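Local coordinates for PAC2 family protein (Mycobacterium tuberculosis, PDB 2WAM) that is of unknown function but belongs to the PAC2 family and represents a duplicated gene family in Actinobacteria, at residues Leu178-Pro186 / Glu334-Gln342. Residues are numbered along the deposited sequence; the frame is centred on the assembly and turned at random.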
loop_
_atom_site.group_PDB
_atom_site.type_symbol
_atom_site.label_atom_id
_atom_site.label_comp_id
_atom_site.label_asym_id
_atom_site.label_seq_id
_atom_site.Cartn_x
_atom_site.Cartn_y
_atom_site.Cartn_z
ATOM N N LEU A 178 -2.613 -30.285 -15.082
ATOM C CA LEU A 178 -3.514 -30.820 -16.086
ATOM C C LEU A 178 -3.502 -29.992 -17.371
ATOM O O LEU A 178 -3.434 -28.761 -17.331
ATOM C CB LEU A 178 -4.933 -30.911 -15.536
ATOM C CG LEU A 178 -5.107 -31.662 -14.217
ATOM C CD1 LEU A 178 -6.590 -31.988 -13.984
ATOM C CD2 LEU A 178 -4.249 -32.911 -14.214
ATOM N N GLY A 179 -3.560 -30.688 -18.506
ATOM C CA GLY A 179 -3.626 -30.052 -19.805
ATOM C C GLY A 179 -4.433 -30.823 -20.842
ATOM O O GLY A 179 -4.705 -32.024 -20.701
ATOM N N THR A 180 -4.834 -30.108 -21.888
ATOM C CA THR A 180 -5.428 -30.716 -23.070
ATOM C C THR A 180 -4.742 -30.146 -24.298
ATOM O O THR A 180 -4.136 -29.069 -24.253
ATOM C CB THR A 180 -6.925 -30.367 -23.242
ATOM O OG1 THR A 180 -7.045 -29.024 -23.738
ATOM C CG2 THR A 180 -7.707 -30.513 -21.950
ATOM N N VAL A 181 -4.859 -30.872 -25.401
ATOM C CA VAL A 181 -4.464 -30.371 -26.706
ATOM C C VAL A 181 -5.302 -31.139 -27.722
ATOM O O VAL A 181 -5.538 -32.334 -27.554
ATOM C CB VAL A 181 -2.940 -30.547 -26.957
ATOM C CG1 VAL A 181 -2.534 -32.010 -26.848
ATOM C CG2 VAL A 181 -2.541 -29.984 -28.313
ATOM N N PRO A 182 -5.805 -30.447 -28.749
ATOM C CA PRO A 182 -6.536 -31.156 -29.807
ATOM C C PRO A 182 -5.539 -31.878 -30.698
ATOM O O PRO A 182 -4.488 -31.317 -30.964
ATOM C CB PRO A 182 -7.224 -30.033 -30.592
ATOM C CG PRO A 182 -7.061 -28.787 -29.747
ATOM C CD PRO A 182 -5.826 -28.989 -28.934
ATOM N N MET A 183 -5.849 -33.100 -31.121
ATOM C CA MET A 183 -4.967 -33.856 -32.000
ATOM C C MET A 183 -5.794 -34.612 -33.021
ATOM O O MET A 183 -6.982 -34.878 -32.810
ATOM C CB MET A 183 -4.106 -34.846 -31.206
ATOM C CG MET A 183 -3.189 -34.193 -30.187
ATOM S SD MET A 183 -1.775 -33.352 -30.934
ATOM C CE MET A 183 -0.780 -34.753 -31.434
ATOM N N ALA A 184 -5.164 -34.950 -34.137
ATOM C CA ALA A 184 -5.807 -35.784 -35.135
ATOM C C ALA A 184 -5.891 -37.232 -34.634
ATOM O O ALA A 184 -5.046 -38.059 -34.966
ATOM C CB ALA A 184 -5.046 -35.708 -36.437
ATOM N N VAL A 185 -6.907 -37.519 -33.820
ATOM C CA VAL A 185 -7.150 -38.860 -33.276
ATOM C C VAL A 185 -8.651 -39.108 -33.202
ATOM O O VAL A 185 -9.423 -38.173 -33.047
ATOM C CB VAL A 185 -6.546 -39.046 -31.851
ATOM C CG1 VAL A 185 -5.029 -39.192 -31.906
ATOM C CG2 VAL A 185 -6.953 -37.900 -30.926
ATOM N N PRO A 186 -9.071 -40.373 -33.310
ATOM C CA PRO A 186 -10.505 -40.679 -33.288
ATOM C C PRO A 186 -11.004 -40.837 -31.862
ATOM O O PRO A 186 -10.254 -41.271 -30.992
ATOM C CB PRO A 186 -10.587 -42.043 -33.985
ATOM C CG PRO A 186 -9.149 -42.492 -34.213
ATOM C CD PRO A 186 -8.255 -41.589 -33.436
ATOM N N GLU A 334 2.592 -31.618 -34.611
ATOM C CA GLU A 334 1.157 -31.545 -34.334
ATOM C C GLU A 334 0.930 -30.860 -32.992
ATOM O O GLU A 334 0.133 -29.929 -32.883
ATOM C CB GLU A 334 0.514 -32.935 -34.326
ATOM C CG GLU A 334 -0.268 -33.284 -35.589
ATOM C CD GLU A 334 -0.985 -34.631 -35.485
ATOM O OE1 GLU A 334 -1.884 -34.779 -34.622
ATOM O OE2 GLU A 334 -0.649 -35.543 -36.278
ATOM N N PHE A 335 1.642 -31.327 -31.973
ATOM C CA PHE A 335 1.563 -30.721 -30.654
ATOM C C PHE A 335 1.771 -29.195 -30.722
ATOM O O PHE A 335 1.013 -28.435 -30.119
ATOM C CB PHE A 335 2.577 -31.383 -29.719
ATOM C CG PHE A 335 2.360 -31.081 -28.265
ATOM C CD1 PHE A 335 1.522 -31.876 -27.497
ATOM C CD2 PHE A 335 3.006 -30.012 -27.659
ATOM C CE1 PHE A 335 1.325 -31.607 -26.153
ATOM C CE2 PHE A 335 2.815 -29.734 -26.315
ATOM C CZ PHE A 335 1.972 -30.533 -25.560
ATOM N N GLU A 336 2.784 -28.755 -31.471
ATOM C CA GLU A 336 3.093 -27.327 -31.626
ATOM C C GLU A 336 2.008 -26.544 -32.368
ATOM O O GLU A 336 1.573 -25.484 -31.916
ATOM C CB GLU A 336 4.410 -27.143 -32.379
ATOM C CG GLU A 336 5.654 -27.032 -31.522
ATOM C CD GLU A 336 6.897 -26.754 -32.357
ATOM O OE1 GLU A 336 6.889 -27.070 -33.569
ATOM O OE2 GLU A 336 7.882 -26.216 -31.805
ATOM N N ARG A 337 1.598 -27.058 -33.525
ATOM C CA ARG A 337 0.647 -26.366 -34.391
ATOM C C ARG A 337 -0.718 -26.221 -33.732
ATOM O O ARG A 337 -1.376 -25.189 -33.870
ATOM C CB ARG A 337 0.515 -27.104 -35.728
ATOM C CG ARG A 337 -0.525 -26.524 -36.664
ATOM C CD ARG A 337 -0.455 -27.190 -38.025
ATOM N NE ARG A 337 -1.595 -26.835 -38.867
ATOM C CZ ARG A 337 -1.678 -27.094 -40.171
ATOM N NH1 ARG A 337 -0.682 -27.706 -40.798
ATOM N NH2 ARG A 337 -2.759 -26.734 -40.853
ATOM N N PHE A 338 -1.125 -27.266 -33.013
ATOM C CA PHE A 338 -2.429 -27.325 -32.353
ATOM C C PHE A 338 -2.481 -26.535 -31.047
ATOM O O PHE A 338 -3.453 -25.828 -30.788
ATOM C CB PHE A 338 -2.823 -28.777 -32.076
ATOM C CG PHE A 338 -3.476 -29.468 -33.239
ATOM C CD1 PHE A 338 -2.908 -30.605 -33.795
ATOM C CD2 PHE A 338 -4.665 -28.989 -33.770
ATOM C CE1 PHE A 338 -3.512 -31.249 -34.857
ATOM C CE2 PHE A 338 -5.272 -29.627 -34.831
ATOM C CZ PHE A 338 -4.696 -30.759 -35.377
ATOM N N LEU A 339 -1.444 -26.673 -30.222
ATOM C CA LEU A 339 -1.383 -25.964 -28.945
ATOM C C LEU A 339 -1.258 -24.450 -29.149
ATOM O O LEU A 339 -1.935 -23.672 -28.482
ATOM C CB LEU A 339 -0.224 -26.479 -28.084
ATOM C CG LEU A 339 -0.257 -26.067 -26.608
ATOM C CD1 LEU A 339 -1.141 -26.999 -25.799
ATOM C CD2 LEU A 339 1.141 -26.021 -26.011
ATOM N N ALA A 340 -0.393 -24.040 -30.074
ATOM C CA ALA A 340 -0.219 -22.625 -30.391
ATOM C C ALA A 340 -1.513 -22.027 -30.938
ATOM O O ALA A 340 -1.799 -20.847 -30.731
ATOM C CB ALA A 340 0.935 -22.428 -31.389
ATOM N N GLN A 341 -2.287 -22.858 -31.631
ATOM C CA GLN A 341 -3.544 -22.440 -32.245
ATOM C C GLN A 341 -4.576 -22.096 -31.183
ATOM O O GLN A 341 -5.303 -21.107 -31.313
ATOM C CB GLN A 341 -4.076 -23.551 -33.158
ATOM C CG GLN A 341 -5.451 -23.285 -33.754
ATOM C CD GLN A 341 -6.050 -24.521 -34.398
ATOM O OE1 GLN A 341 -5.339 -25.330 -35.000
ATOM N NE2 GLN A 341 -7.363 -24.675 -34.271
ATOM N N GLN A 342 -4.625 -22.927 -30.138
ATOM C CA GLN A 342 -5.517 -22.743 -28.993
ATOM C C GLN A 342 -5.063 -21.575 -28.126
ATOM O O GLN A 342 -5.879 -20.765 -27.677
ATOM C CB GLN A 342 -5.571 -24.022 -28.149
ATOM C CG GLN A 342 -6.207 -25.205 -28.863
ATOM C CD GLN A 342 -7.659 -24.949 -29.266
ATOM O OE1 GLN A 342 -8.556 -24.942 -28.425
ATOM N NE2 GLN A 342 -7.891 -24.750 -30.562
#
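Met-183 reaches from the end of its strand to the helix 334-342, and its unbranched chain can be followed atom by atom. CB starts out pointing away from the helix, yet it already lies near OE1 of Glu-334. CG stands anti to the carbonyl carbon (chi1 -61°), and a bend at chi2 brings SD to the helix. SD lies near the backbone N of Phe-335 and beside the Phe-338 ring, 4.1 Å from CD1 of Phe-338; this is an oblique Met-aromatic contact, with the sulfur 57° off the ring normal. A second bend, at chi3, turns CE onto Glu-334, near OE1 and 3.7 Å from CB. A flexible thioether suits a chain that must double back.

Beyond CB, the glutamate runs extended to Ala-184, whose N-H gives OE1 a weak hydrogen bond (3.3 Å); alanine, centre of an inverse gamma turn, has a lone methyl that probably helps the carboxylate come close. Over one face of the Phe-338 ring lie the carbonyl O of Pro-182 and CA of Met-183, a flat phenyl being able to lie against peptide backbone.

Beta-branched Val-181 can offer a methyl to each of two helix residues: CG1 meets CE1 of Phe-335 at 3.9 Å, while CG2 lies beside CB of Phe-338. CD1 of Leu-339 packs against the valine CB, at 4.1 Å. At the far end, the Pro-182 ring crosses the Gln-342 side chain obliquely, CG of Pro-182 lying 3.8 Å from CG of Gln-342; glutamine's methylenes suit the apolar ring.

The helix axis passes 7.4 Å from that of the strand, at 112°. Phe-335 and Leu-339 also touch strand 213-216, and Ala-184 leans on Leu-302 of helix 293-315. Strand 174-183 lies between 67-73 and 234-242 in the mixed sheet, and the C-terminal helix packs across its end.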